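Local coordinates for protein putative carboxylesterase (PDB 3BJR) that is a putative carboxylesterase of the alpha/beta hydrolase type that probably hydrolyses carboxylic ester bonds, its natural substrate unidentified, at residues G59-I64 against F131-H136; F84-T89 against L103-A108; A139-Y144 against L160-V165; W211-D216 against G246-A251. One frame throughout, in Å; residues are numbered along the deposited sequence. Where two conformers were deposited one is given.

Contact 1 of 4, residues G59-I64 against F131-H136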
loop_
_atom_site.group_PDB
_atom_site.type_symbol
_atom_site.label_atom_id
_atom_site.label_comp_id
_atom_site.label_asym_id
_atom_site.label_seq_id
_atom_site.Cartn_x
_atom_site.Cartn_y
_atom_site.Cartn_z
ATOM N N GLY A 59 0.835 13.378 -18.933
ATOM C CA GLY A 59 0.975 14.481 -19.872
ATOM C C GLY A 59 0.127 15.703 -19.603
ATOM O O GLY A 59 0.132 16.629 -20.419
ATOM N N SER A 60 -0.602 15.715 -18.477
ATOM C CA SER A 60 -1.426 16.876 -18.049
ATOM C C SER A 60 -2.483 17.297 -19.047
ATOM O O SER A 60 -2.997 18.404 -18.951
ATOM C CB SER A 60 -0.542 18.104 -17.720
ATOM O OG SER A 60 0.360 17.730 -16.726
ATOM N N TYR A 61 -2.808 16.404 -19.988
ATOM C CA TYR A 61 -3.770 16.654 -21.070
ATOM C C TYR A 61 -3.264 17.692 -22.043
ATOM O O TYR A 61 -4.039 18.179 -22.845
ATOM C CB TYR A 61 -5.195 17.019 -20.578
ATOM C CG TYR A 61 -5.739 16.009 -19.603
ATOM C CD1 TYR A 61 -6.157 14.752 -20.031
ATOM C CD2 TYR A 61 -5.798 16.292 -18.241
ATOM C CE1 TYR A 61 -6.606 13.783 -19.094
ATOM C CE2 TYR A 61 -6.261 15.369 -17.343
ATOM C CZ TYR A 61 -6.669 14.121 -17.771
ATOM O OH TYR A 61 -7.104 13.228 -16.833
ATOM N N THR A 62 -1.962 17.998 -22.011
ATOM C CA THR A 62 -1.376 18.979 -22.955
ATOM C C THR A 62 -0.570 18.314 -24.089
ATOM O O THR A 62 -0.413 18.875 -25.172
ATOM C CB THR A 62 -0.467 20.001 -22.210
ATOM O OG1 THR A 62 0.606 19.300 -21.565
ATOM C CG2 THR A 62 -1.255 20.790 -21.169
ATOM N N HIS A 63 -0.081 17.103 -23.823
ATOM C CA HIS A 63 0.757 16.361 -24.744
ATOM C C HIS A 63 0.744 14.920 -24.257
ATOM O O HIS A 63 0.265 14.639 -23.154
ATOM C CB HIS A 63 2.205 16.922 -24.703
ATOM C CG HIS A 63 2.960 16.546 -23.459
ATOM N ND1 HIS A 63 4.075 15.732 -23.478
ATOM C CD2 HIS A 63 2.737 16.838 -22.157
ATOM C CE1 HIS A 63 4.485 15.514 -22.239
ATOM N NE2 HIS A 63 3.676 16.158 -21.419
ATOM N N ILE A 64 1.225 13.993 -25.080
ATOM C CA ILE A 64 1.431 12.609 -24.627
ATOM C C ILE A 64 2.957 12.418 -24.621
ATOM O O ILE A 64 3.601 12.680 -25.637
ATOM C CB ILE A 64 0.698 11.571 -25.524
ATOM C CG1 ILE A 64 -0.845 11.681 -25.394
ATOM C CG2 ILE A 64 1.109 10.141 -25.170
ATOM C CD1 ILE A 64 -1.420 11.133 -24.059
ATOM N N PHE A 131 -1.248 5.972 -15.735
ATOM C CA PHE A 131 -0.183 6.707 -15.052
ATOM C C PHE A 131 -0.413 8.220 -14.981
ATOM O O PHE A 131 -0.813 8.811 -15.966
ATOM C CB PHE A 131 1.105 6.426 -15.770
ATOM C CG PHE A 131 1.495 4.963 -15.747
ATOM C CD1 PHE A 131 0.969 4.067 -16.674
ATOM C CD2 PHE A 131 2.371 4.488 -14.808
ATOM C CE1 PHE A 131 1.314 2.733 -16.645
ATOM C CE2 PHE A 131 2.738 3.174 -14.792
ATOM C CZ PHE A 131 2.206 2.288 -15.718
ATOM N N SER A 132 -0.160 8.838 -13.814
ATOM C CA SER A 132 -0.331 10.275 -13.649
ATOM C C SER A 132 -1.789 10.575 -14.017
ATOM O O SER A 132 -2.676 9.863 -13.553
ATOM C CB SER A 132 0.715 11.059 -14.463
ATOM O OG SER A 132 0.554 12.449 -14.316
ATOM N N VAL A 133 -2.074 11.570 -14.850
ATOM C CA VAL A 133 -3.465 11.864 -15.201
ATOM C C VAL A 133 -4.157 10.669 -15.861
ATOM O O VAL A 133 -5.317 10.462 -15.657
ATOM C CB VAL A 133 -3.619 13.139 -16.071
ATOM C CG1 VAL A 133 -3.203 14.383 -15.303
ATOM C CG2 VAL A 133 -2.832 12.997 -17.334
ATOM N N GLY A 134 -3.427 9.841 -16.600
ATOM C CA GLY A 134 -4.003 8.618 -17.129
ATOM C C GLY A 134 -4.556 7.694 -16.033
ATOM O O GLY A 134 -5.394 6.893 -16.312
ATOM N N GLY A 135 -4.057 7.791 -14.800
ATOM C CA GLY A 135 -4.610 7.006 -13.667
ATOM C C GLY A 135 -6.019 7.462 -13.309
ATOM O O GLY A 135 -6.857 6.702 -12.840
ATOM N N HIS A 136 -6.285 8.740 -13.506
ATOM C CA HIS A 136 -7.584 9.287 -13.269
ATOM C C HIS A 136 -8.536 8.752 -14.353
ATOM O O HIS A 136 -9.648 8.328 -14.048
ATOM C CB HIS A 136 -7.480 10.808 -13.275
ATOM C CG HIS A 136 -8.744 11.534 -12.900
ATOM N ND1 HIS A 136 -8.947 12.854 -13.222
ATOM C CD2 HIS A 136 -9.865 11.129 -12.258
ATOM C CE1 HIS A 136 -10.137 13.236 -12.787
ATOM N NE2 HIS A 136 -10.708 12.211 -12.186
HETATM O O HOH W 1 0.577 14.370 -15.996
HETATM O O HOH W 2 -7.024 13.946 -14.255
#

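Contact 2 of 4, residues F84-T89 against L103-A108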
loop_
_atom_site.group_PDB
_atom_site.type_symbol
_atom_site.label_atom_id
_atom_site.label_comp_id
_atom_site.label_asym_id
_atom_site.label_seq_id
_atom_site.Cartn_x
_atom_site.Cartn_y
_atom_site.Cartn_z
ATOM N N PHE A 84 0.181 -2.120 -25.417
ATOM C CA PHE A 84 -0.229 -0.982 -26.231
ATOM C C PHE A 84 -0.103 0.315 -25.445
ATOM O O PHE A 84 -0.041 0.312 -24.204
ATOM C CB PHE A 84 -1.705 -1.105 -26.612
ATOM C CG PHE A 84 -2.035 -2.282 -27.478
ATOM C CD1 PHE A 84 -2.083 -3.559 -26.957
ATOM C CD2 PHE A 84 -2.319 -2.099 -28.835
ATOM C CE1 PHE A 84 -2.383 -4.631 -27.780
ATOM C CE2 PHE A 84 -2.619 -3.159 -29.646
ATOM C CZ PHE A 84 -2.649 -4.427 -29.124
ATOM N N TYR A 85 -0.024 1.438 -26.153
ATOM C CA TYR A 85 -0.161 2.728 -25.484
ATOM C C TYR A 85 -1.163 3.576 -26.220
ATOM O O TYR A 85 -1.282 3.489 -27.427
ATOM C CB TYR A 85 1.165 3.453 -25.216
ATOM C CG TYR A 85 1.962 3.971 -26.359
ATOM C CD1 TYR A 85 1.624 5.146 -26.986
ATOM C CD2 TYR A 85 3.134 3.360 -26.736
ATOM C CE1 TYR A 85 2.389 5.681 -27.967
ATOM C CE2 TYR A 85 3.927 3.914 -27.746
ATOM C CZ TYR A 85 3.548 5.068 -28.353
ATOM O OH TYR A 85 4.320 5.611 -29.384
ATOM N N LEU A 86 -1.940 4.335 -25.439
ATOM C CA LEU A 86 -2.986 5.200 -25.969
ATOM C C LEU A 86 -2.597 6.661 -25.956
ATOM O O LEU A 86 -2.364 7.209 -24.902
ATOM C CB LEU A 86 -4.286 5.017 -25.129
ATOM C CG LEU A 86 -5.520 5.838 -25.539
ATOM C CD1 LEU A 86 -6.009 5.488 -26.951
ATOM C CD2 LEU A 86 -6.575 5.672 -24.486
ATOM N N GLU A 87 -2.535 7.279 -27.133
ATOM C CA GLU A 87 -2.417 8.709 -27.262
ATOM C C GLU A 87 -3.876 9.223 -27.316
ATOM O O GLU A 87 -4.527 9.173 -28.335
ATOM C CB GLU A 87 -1.641 9.104 -28.513
ATOM C CG GLU A 87 -0.208 8.656 -28.495
ATOM C CD GLU A 87 0.538 9.096 -29.736
ATOM O OE1 GLU A 87 0.749 10.311 -29.856
ATOM O OE2 GLU A 87 0.914 8.248 -30.572
ATOM N N TYR A 88 -4.387 9.627 -26.167
ATOM C CA TYR A 88 -5.752 10.115 -26.028
ATOM C C TYR A 88 -5.937 11.589 -26.379
ATOM O O TYR A 88 -4.975 12.316 -26.604
ATOM C CB TYR A 88 -6.263 9.840 -24.612
ATOM C CG TYR A 88 -5.341 10.276 -23.460
ATOM C CD1 TYR A 88 -5.304 11.597 -23.006
ATOM C CD2 TYR A 88 -4.539 9.359 -22.809
ATOM C CE1 TYR A 88 -4.477 11.969 -21.957
ATOM C CE2 TYR A 88 -3.700 9.738 -21.762
ATOM C CZ TYR A 88 -3.660 11.048 -21.352
ATOM O OH TYR A 88 -2.853 11.419 -20.315
ATOM N N THR A 89 -7.203 12.000 -26.461
ATOM C CA THR A 89 -7.577 13.386 -26.772
ATOM C C THR A 89 -6.985 14.353 -25.766
ATOM O O THR A 89 -7.034 14.119 -24.551
ATOM C CB THR A 89 -9.112 13.561 -26.793
ATOM O OG1 THR A 89 -9.642 12.584 -27.673
ATOM C CG2 THR A 89 -9.531 14.962 -27.266
ATOM N N LEU A 103 -13.580 7.780 -22.972
ATOM C CA LEU A 103 -14.236 7.209 -24.119
ATOM C C LEU A 103 -13.177 6.622 -25.061
ATOM O O LEU A 103 -13.327 5.494 -25.506
ATOM C CB LEU A 103 -15.062 8.264 -24.834
ATOM C CG LEU A 103 -16.252 8.830 -24.076
ATOM C CD1 LEU A 103 -16.953 9.837 -24.964
ATOM C CD2 LEU A 103 -17.220 7.736 -23.614
ATOM N N ASP A 104 -12.104 7.373 -25.318
ATOM C CA ASP A 104 -10.979 6.898 -26.152
ATOM C C ASP A 104 -10.438 5.548 -25.638
ATOM O O ASP A 104 -10.077 4.683 -26.421
ATOM C CB ASP A 104 -9.821 7.927 -26.159
ATOM C CG ASP A 104 -10.116 9.181 -26.963
ATOM O OD1 ASP A 104 -10.966 9.136 -27.878
ATOM O OD2 ASP A 104 -9.421 10.209 -26.715
ATOM N N LEU A 105 -10.313 5.410 -24.322
ATOM C CA LEU A 105 -9.836 4.152 -23.703
ATOM C C LEU A 105 -10.836 3.018 -24.024
ATOM O O LEU A 105 -10.434 1.894 -24.337
ATOM C CB LEU A 105 -9.649 4.309 -22.208
ATOM C CG LEU A 105 -9.281 3.064 -21.388
ATOM C CD1 LEU A 105 -8.102 2.324 -22.053
ATOM C CD2 LEU A 105 -9.022 3.396 -19.907
ATOM N N GLY A 106 -12.134 3.319 -23.972
ATOM C CA GLY A 106 -13.165 2.355 -24.349
ATOM C C GLY A 106 -13.020 1.906 -25.810
ATOM O O GLY A 106 -13.140 0.710 -26.141
ATOM N N ARG A 107 -12.766 2.866 -26.686
ATOM C CA ARG A 107 -12.590 2.571 -28.101
ATOM C C ARG A 107 -11.408 1.613 -28.284
ATOM O O ARG A 107 -11.451 0.699 -29.108
ATOM C CB ARG A 107 -12.367 3.859 -28.878
ATOM C CG ARG A 107 -13.536 4.842 -28.827
ATOM C CD ARG A 107 -13.248 6.087 -29.643
ATOM N NE ARG A 107 -14.398 6.998 -29.692
ATOM C CZ ARG A 107 -14.537 8.140 -29.015
ATOM N NH1 ARG A 107 -13.578 8.617 -28.226
ATOM N NH2 ARG A 107 -15.646 8.860 -29.192
ATOM N N ALA A 108 -10.364 1.832 -27.494
ATOM C CA ALA A 108 -9.157 1.015 -27.521
ATOM C C ALA A 108 -9.405 -0.409 -27.025
ATOM O O ALA A 108 -8.963 -1.362 -27.647
ATOM C CB ALA A 108 -8.023 1.726 -26.703
#

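Contact 3 of 4, residues A139-Y144 against L160-V165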
loop_
_atom_site.group_PDB
_atom_site.type_symbol
_atom_site.label_atom_id
_atom_site.label_comp_id
_atom_site.label_asym_id
_atom_site.label_seq_id
_atom_site.Cartn_x
_atom_site.Cartn_y
_atom_site.Cartn_z
ATOM N N ALA A 139 -9.167 5.074 -13.612
ATOM C CA ALA A 139 -10.050 4.970 -12.416
ATOM C C ALA A 139 -11.535 5.210 -12.808
ATOM O O ALA A 139 -12.446 4.525 -12.354
ATOM C CB ALA A 139 -9.601 5.954 -11.351
ATOM N N LEU A 140 -11.747 6.197 -13.658
ATOM C CA LEU A 140 -13.057 6.521 -14.122
ATOM C C LEU A 140 -13.555 5.515 -15.140
ATOM O O LEU A 140 -14.754 5.282 -15.209
ATOM C CB LEU A 140 -13.110 7.917 -14.737
ATOM C CG LEU A 140 -12.993 9.126 -13.815
ATOM C CD1 LEU A 140 -12.841 10.359 -14.724
ATOM C CD2 LEU A 140 -14.215 9.308 -12.829
ATOM N N TYR A 141 -12.659 4.946 -15.944
ATOM C CA TYR A 141 -13.036 3.883 -16.856
ATOM C C TYR A 141 -13.583 2.666 -16.048
ATOM O O TYR A 141 -14.600 2.060 -16.413
ATOM C CB TYR A 141 -11.840 3.470 -17.749
ATOM C CG TYR A 141 -12.291 2.572 -18.842
ATOM C CD1 TYR A 141 -12.930 3.098 -19.975
ATOM C CD2 TYR A 141 -12.133 1.193 -18.751
ATOM C CE1 TYR A 141 -13.388 2.258 -20.995
ATOM C CE2 TYR A 141 -12.606 0.363 -19.750
ATOM C CZ TYR A 141 -13.239 0.897 -20.859
ATOM O OH TYR A 141 -13.674 0.067 -21.839
ATOM N N ASN A 142 -12.928 2.344 -14.931
ATOM C CA ASN A 142 -13.332 1.216 -14.124
ATOM C C ASN A 142 -14.718 1.425 -13.539
ATOM O O ASN A 142 -15.429 0.466 -13.275
ATOM C CB ASN A 142 -12.327 0.987 -12.982
ATOM C CG ASN A 142 -12.384 -0.426 -12.444
ATOM O OD1 ASN A 142 -12.935 -1.297 -13.100
ATOM N ND2 ASN A 142 -11.787 -0.668 -11.286
ATOM N N ASP A 143 -15.076 2.691 -13.342
ATOM C CA ASP A 143 -16.375 3.080 -12.803
ATOM C C ASP A 143 -17.506 3.132 -13.820
ATOM O O ASP A 143 -18.659 2.882 -13.470
ATOM C CB ASP A 143 -16.323 4.503 -12.250
ATOM C CG ASP A 143 -15.560 4.659 -10.907
ATOM O OD1 ASP A 143 -14.861 3.737 -10.381
ATOM O OD2 ASP A 143 -15.669 5.810 -10.405
ATOM N N TYR A 144 -17.189 3.495 -15.055
ATOM C CA TYR A 144 -18.196 3.780 -16.059
ATOM C C TYR A 144 -18.214 2.932 -17.335
ATOM O O TYR A 144 -19.015 3.198 -18.238
ATOM C CB TYR A 144 -18.020 5.236 -16.501
ATOM C CG TYR A 144 -18.337 6.281 -15.457
ATOM C CD1 TYR A 144 -19.594 6.351 -14.880
ATOM C CD2 TYR A 144 -17.404 7.241 -15.101
ATOM C CE1 TYR A 144 -19.900 7.322 -13.932
ATOM C CE2 TYR A 144 -17.701 8.215 -14.159
ATOM C CZ TYR A 144 -18.938 8.250 -13.577
ATOM O OH TYR A 144 -19.243 9.219 -12.649
ATOM N N LEU A 160 -16.362 -3.682 -23.594
ATOM C CA LEU A 160 -15.592 -2.623 -22.951
ATOM C C LEU A 160 -15.010 -3.037 -21.594
ATOM O O LEU A 160 -14.293 -2.260 -20.933
ATOM C CB LEU A 160 -16.528 -1.405 -22.750
ATOM C CG LEU A 160 -17.069 -0.780 -24.031
ATOM C CD1 LEU A 160 -18.242 0.139 -23.705
ATOM C CD2 LEU A 160 -15.991 -0.079 -24.864
ATOM N N LYS A 161 -15.261 -4.263 -21.182
ATOM C CA LYS A 161 -14.834 -4.668 -19.842
ATOM C C LYS A 161 -13.343 -4.601 -19.635
ATOM O O LYS A 161 -12.598 -5.165 -20.432
ATOM C CB LYS A 161 -15.351 -6.068 -19.499
ATOM C CG LYS A 161 -15.096 -6.519 -18.049
ATOM C CD LYS A 161 -15.817 -7.811 -17.777
ATOM C CE LYS A 161 -15.598 -8.312 -16.375
ATOM N NZ LYS A 161 -16.318 -9.604 -16.157
ATOM N N PRO A 162 -12.888 -3.874 -18.579
ATOM C CA PRO A 162 -11.474 -3.988 -18.237
ATOM C C PRO A 162 -11.342 -5.190 -17.324
ATOM O O PRO A 162 -11.949 -5.245 -16.277
ATOM C CB PRO A 162 -11.174 -2.706 -17.497
ATOM C CG PRO A 162 -12.519 -2.295 -16.831
ATOM C CD PRO A 162 -13.603 -2.919 -17.702
ATOM N N ASN A 163 -10.544 -6.153 -17.700
ATOM C CA ASN A 163 -10.446 -7.337 -16.884
ATOM C C ASN A 163 -9.793 -7.068 -15.517
ATOM O O ASN A 163 -10.204 -7.631 -14.503
ATOM C CB ASN A 163 -9.849 -8.482 -17.701
ATOM C CG ASN A 163 -10.713 -8.839 -18.877
ATOM O OD1 ASN A 163 -10.281 -8.724 -20.018
ATOM N ND2 ASN A 163 -11.952 -9.229 -18.615
ATOM N N ASN A 164 -8.797 -6.218 -15.489
ATOM C CA ASN A 164 -8.298 -5.641 -14.235
ATOM C C ASN A 164 -7.940 -4.220 -14.622
ATOM O O ASN A 164 -7.957 -3.905 -15.804
ATOM C CB ASN A 164 -7.014 -6.326 -13.783
ATOM C CG ASN A 164 -7.178 -7.793 -13.544
ATOM O OD1 ASN A 164 -7.798 -8.221 -12.577
ATOM N ND2 ASN A 164 -6.589 -8.582 -14.418
ATOM N N VAL A 165 -7.691 -3.344 -13.643
ATOM C CA VAL A 165 -7.071 -2.037 -13.928
ATOM C C VAL A 165 -5.836 -1.860 -13.003
ATOM O O VAL A 165 -5.753 -2.419 -11.933
ATOM C CB VAL A 165 -8.030 -0.813 -13.867
ATOM C CG1 VAL A 165 -9.198 -1.036 -14.856
ATOM C CG2 VAL A 165 -8.509 -0.538 -12.470
#

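Contact 4 of 4, residues W211-D216 against G246-A251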
loop_
_atom_site.group_PDB
_atom_site.type_symbol
_atom_site.label_atom_id
_atom_site.label_comp_id
_atom_site.label_asym_id
_atom_site.label_seq_id
_atom_site.Cartn_x
_atom_site.Cartn_y
_atom_site.Cartn_z
ATOM N N TRP A 211 -0.554 1.850 -7.074
ATOM C CA TRP A 211 0.630 2.301 -6.367
ATOM C C TRP A 211 0.828 3.784 -6.613
ATOM O O TRP A 211 0.474 4.321 -7.675
ATOM C CB TRP A 211 1.881 1.486 -6.659
ATOM C CG TRP A 211 2.694 1.895 -7.800
ATOM C CD1 TRP A 211 3.857 2.595 -7.762
ATOM C CD2 TRP A 211 2.467 1.565 -9.169
ATOM N NE1 TRP A 211 4.344 2.764 -9.034
ATOM C CE2 TRP A 211 3.521 2.116 -9.912
ATOM C CE3 TRP A 211 1.481 0.853 -9.827
ATOM C CZ2 TRP A 211 3.598 2.004 -11.294
ATOM C CZ3 TRP A 211 1.562 0.720 -11.191
ATOM C CH2 TRP A 211 2.609 1.301 -11.914
ATOM N N THR A 212 1.323 4.462 -5.580
ATOM C CA THR A 212 1.625 5.893 -5.695
ATOM C C THR A 212 2.710 6.252 -4.682
ATOM O O THR A 212 3.310 5.357 -4.018
ATOM C CB THR A 212 0.343 6.791 -5.596
ATOM O OG1 THR A 212 0.628 8.121 -6.072
ATOM C CG2 THR A 212 -0.160 6.855 -4.233
ATOM N N THR A 213 3.001 7.545 -4.604
ATOM C CA THR A 213 4.000 8.066 -3.677
ATOM C C THR A 213 3.340 8.718 -2.449
ATOM O O THR A 213 2.280 9.379 -2.562
ATOM C CB THR A 213 4.978 9.021 -4.400
ATOM O OG1 THR A 213 5.982 9.429 -3.472
ATOM C CG2 THR A 213 4.246 10.253 -5.009
ATOM N N ALA A 214 3.934 8.492 -1.263
ATOM C CA ALA A 214 3.413 9.013 -0.011
ATOM C C ALA A 214 3.909 10.432 0.310
ATOM O O ALA A 214 3.218 11.181 1.014
ATOM C CB ALA A 214 3.809 8.076 1.154
ATOM N N ASP A 215 5.064 10.814 -0.253
ATOM C CA ASP A 215 5.766 11.989 0.226
ATOM C C ASP A 215 5.953 13.098 -0.794
ATOM O O ASP A 215 6.976 13.765 -0.806
ATOM C CB ASP A 215 7.118 11.558 0.838
ATOM C CG ASP A 215 8.071 10.939 -0.176
ATOM O OD1 ASP A 215 7.613 10.202 -1.063
ATOM O OD2 ASP A 215 9.297 11.186 -0.072
ATOM N N ASP A 216 4.976 13.274 -1.668
ATOM C CA ASP A 216 5.008 14.427 -2.558
ATOM C C ASP A 216 4.288 15.515 -1.761
ATOM O O ASP A 216 3.068 15.466 -1.622
ATOM C CB ASP A 216 4.290 14.167 -3.868
ATOM C CG ASP A 216 4.341 15.383 -4.807
ATOM O OD1 ASP A 216 4.554 16.520 -4.319
ATOM O OD2 ASP A 216 4.173 15.210 -6.016
ATOM N N GLY A 246 9.013 10.048 -3.451
ATOM C CA GLY A 246 9.289 11.435 -3.776
ATOM C C GLY A 246 8.168 12.069 -4.559
ATOM O O GLY A 246 7.070 11.519 -4.622
ATOM N N PRO A 247 8.440 13.232 -5.165
ATOM C CA PRO A 247 7.449 13.923 -5.996
ATOM C C PRO A 247 6.937 13.060 -7.130
ATOM O O PRO A 247 7.703 12.278 -7.669
ATOM C CB PRO A 247 8.228 15.125 -6.561
ATOM C CG PRO A 247 9.393 15.326 -5.626
ATOM C CD PRO A 247 9.732 13.962 -5.100
ATOM N N HIS A 248 5.663 13.221 -7.499
ATOM C CA HIS A 248 5.033 12.454 -8.590
ATOM C C HIS A 248 5.867 12.460 -9.894
ATOM O O HIS A 248 6.065 11.418 -10.499
ATOM C CB HIS A 248 3.594 12.939 -8.875
ATOM C CG HIS A 248 2.549 12.353 -7.972
ATOM N ND1 HIS A 248 2.347 12.784 -6.678
ATOM C CD2 HIS A 248 1.640 11.372 -8.181
ATOM C CE1 HIS A 248 1.361 12.092 -6.126
ATOM N NE2 HIS A 248 0.916 11.224 -7.017
ATOM N N GLY A 249 6.361 13.621 -10.294
ATOM C CA GLY A 249 7.185 13.769 -11.505
ATOM C C GLY A 249 8.454 12.939 -11.524
ATOM O O GLY A 249 8.711 12.266 -12.511
ATOM N N LEU A 250 9.257 13.016 -10.455
ATOM C CA LEU A 250 10.451 12.205 -10.300
ATOM C C LEU A 250 10.080 10.708 -10.223
ATOM O O LEU A 250 10.727 9.882 -10.859
ATOM C CB LEU A 250 11.206 12.594 -9.017
ATOM C CG LEU A 250 12.460 11.782 -8.593
ATOM C CD1 LEU A 250 13.638 12.083 -9.587
ATOM C CD2 LEU A 250 12.885 11.983 -7.077
ATOM N N ALA A 251 9.059 10.376 -9.425
ATOM C CA ALA A 251 8.564 9.007 -9.236
ATOM C C ALA A 251 8.179 8.327 -10.575
ATOM O O ALA A 251 8.584 7.200 -10.857
ATOM C CB ALA A 251 7.368 9.004 -8.249
HETATM O O HOH W 3 -1.511 9.640 -6.150
#

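Contact 1 of 4, residues G59-I64 against F131-H136
The phenol ring of Tyr61 packs against Val133, and this pair is the tight half of the contact between the loop 59-64 and the turn leading into helix 133-153. Val133 lays its CG2 methyl over one face of the ring, 4.2 Å from the Tyr61 centroid and 16° off the normal, a CH-pi contact. Val133 CB stands 3.6 Å from Tyr61 CZ. The two side chains slide past each other in opposite directions, and the phenol ends beside the first turn of the helix. Val133 CG2 also lies 3.7 Å from Ser60 N, and Leu97 and Leu176 pack on the tyrosine too. Replacing Tyr61 by an alanine would probably deprive the Val133 methyl of its aromatic cover and open a gap between loop and helix. At the ring edge, water 2 lies in plane, 2.7 Å from Tyr61 OH, on the side of His136.

The other half is looser and wetter. Ser60 is exposed, and its CB points away from the 131-136 segment; the two segments are joined through water 1, which accepts from Gly59 N at 3.1 Å and sits 2.6 Å from Ser132 OG. Gly59 has a backbone shape that calls for glycine, and its carbonyl oxygen receives both the N and the OG1 of Thr62, curling the exposed loop back on itself. Ser132, with phi 57° and psi -132°, stands in a strained strand-to-helix turn consistent with a GxSxG nucleophile elbow, and the loop after strand 50-56 is placed where alpha/beta hydrolases usually carry their oxyanion-hole loop.

Contact 2 of 4, residues F84-T89 against L103-A108
Leu86 and Thr89 meet Asp104 and its neighbours in a buried strand-to-helix contact, apolar along the strand and polar just beyond its end. It belongs to the alpha/beta hydrolase sheet: helix 100-114 is the connection between strand 82-87 and strand 125-131, a beta-alpha-beta crossover that skips strand 50-56. Helix and strand segments run roughly antiparallel, at 144°, with their axes 9.5 Å apart.

The apolar part rests on Leu86. Its CG is anti to the backbone N (chi1 -179°), which carries both methyls over to the helix: CD2 settles 3.7 Å from Leu105 CA, and CD1 approaches Ala108 CB at 4.3 Å. Tyr88, at the turn, offers Asp104 little more than its CA and CB, because its ring leads away to Val133 and its hydroxyl bonds to Pro57 O.

Asp104 grips the chain as it leaves the sheet. Asp104 OD1 bonds to Thr30 OG1, in the loop before strand 33-38, and forms a salt bridge with Arg107 NH1 at 2.7 Å, its hydrogen bond weak. OD2 is held by two donors of Thr89, and the bonds to both oxygens together should limit the carboxylate's rotation. Thr89 N meets Asp104 OD2 nearly end-on to its C-O bond, at 2.9 Å and an N-H...O angle of 158°, and Thr89 OG1 donates to the syn lone pair of Asp104 OD2 at 2.6 Å.

Contact 3 of 4, residues A139-Y144 against L160-V165
The Tyr141 ring meets Leu160 at its edge, where the carbonyl oxygen lies near the ring plane, and meets Pro162 obliquely; the amide of Asn142 carries both methyls of Val165 over one face. Leu105 and other side chains of helix 100-114 pack on the tyrosine as well. These flat groups join helix 133-153 to the chain returning to the sheet, the second half of the beta-alpha-beta crossover from strand 125-131 to the neighbouring parallel strand 165-168, at the centre of the alpha/beta hydrolase fold.

With chi1 at -169°, Tyr141 is extended away from its own backbone nitrogen and its ring reaches the loop. Next to the hydroxyl-bearing carbon, Tyr141 CE2 touches Pro162 CG at 3.9 Å, and Pro162 CG sits between the tyrosine and Asn142, whose OD1 is also 3.9 Å from Pro162 CG.

Asn142 serves the contact with its surface rather than its polar bonds. The Val165 CG2 methyl stands over the amide, 3.5 Å from Asn142 ND2, and CG1 lies over the amide carbon at 4.0 Å from Asn142 CG. The amide oxygen is meanwhile bonded to Gln206 N, so a buried polar group is satisfied while its face is used for packing, and that bond helps fix how the amide is turned.

At the far end of the tyrosine the contact becomes polar: Tyr141 OH donates to Leu160 O at 2.6 Å, in the carbonyl plane and on a lone pair, with a C=O...O angle of 121°.

Contact 4 of 4, residues W211-D216 against G246-A251
Hydrogen bonds to backbone come first, joining Gly246 to Thr213 and Asp215. Thr213 OG1 donates to Gly246 O at 2.6 Å, in the carbonyl plane and on a lone pair; Gly246 N donates back to Asp215 OD1 at 2.8 Å, reaching that carboxylate on its syn side and somewhat out of plane. Gly246 takes a positive phi, which favours glycine, and a CB there would clash with the ring of Pro247.

The second kind is a two-pronged grip on one carboxylate oxygen. Asp216 OD2 receives His248 N at 2.9 Å, nearly straight at 176°, and His248 ND1 at 3.1 Å. The two donors come from opposite faces of the carboxylate plane, whereas the oxygen lies almost in the imidazole plane. OD1 of Asp216 accepts from Ile218 N, so the whole carboxylate is held against rotation.

Apolar and water contacts complete the setting of the ring. Thr213 CG2 sits over one face, 3.7 Å from the His248 centroid, a CH-pi contact; its chi1 of -176° sends OG1 to Gly246 and leaves the methyl facing the imidazole. Water 3, at the ring edge, is 3.0 Å from His248 NE2 and also bonds to Thr212 OG1. A phenylalanine in place of His248 would probably leave Asp216 OD2 with the backbone amide alone of its two donors here, and water 3 without its ring nitrogen.

An acid after strand 208-213 bonded to a histidine after strand 238-243 is consistent with the acid and histidine positions of the Ser-His-Asp triad in alpha/beta hydrolases.

How the contacts relate
Contacts 1, 2 and 3 are buried and gather near the middle of the chain, whereas contact 4 is only partly buried, its centre about 18 Å from the chain's centre. Contacts 1 and 3 use successive parts of helix 133-153, the turn at its start and a face farther along. Contact 2 borders both: Tyr88 packs on Ile64, and Gly106 lies against Tyr141 and Leu160. Phe131 touches Trp211, linking contacts 1 and 4. Chemistry follows place: 2 and 3 combine apolar packing with isolated polar anchors, 1 is bridged by waters without a clear direct hydrogen bond, and 4 is dominated by direct ones with a water beside them. Together, 1 and 4 probably frame the active site.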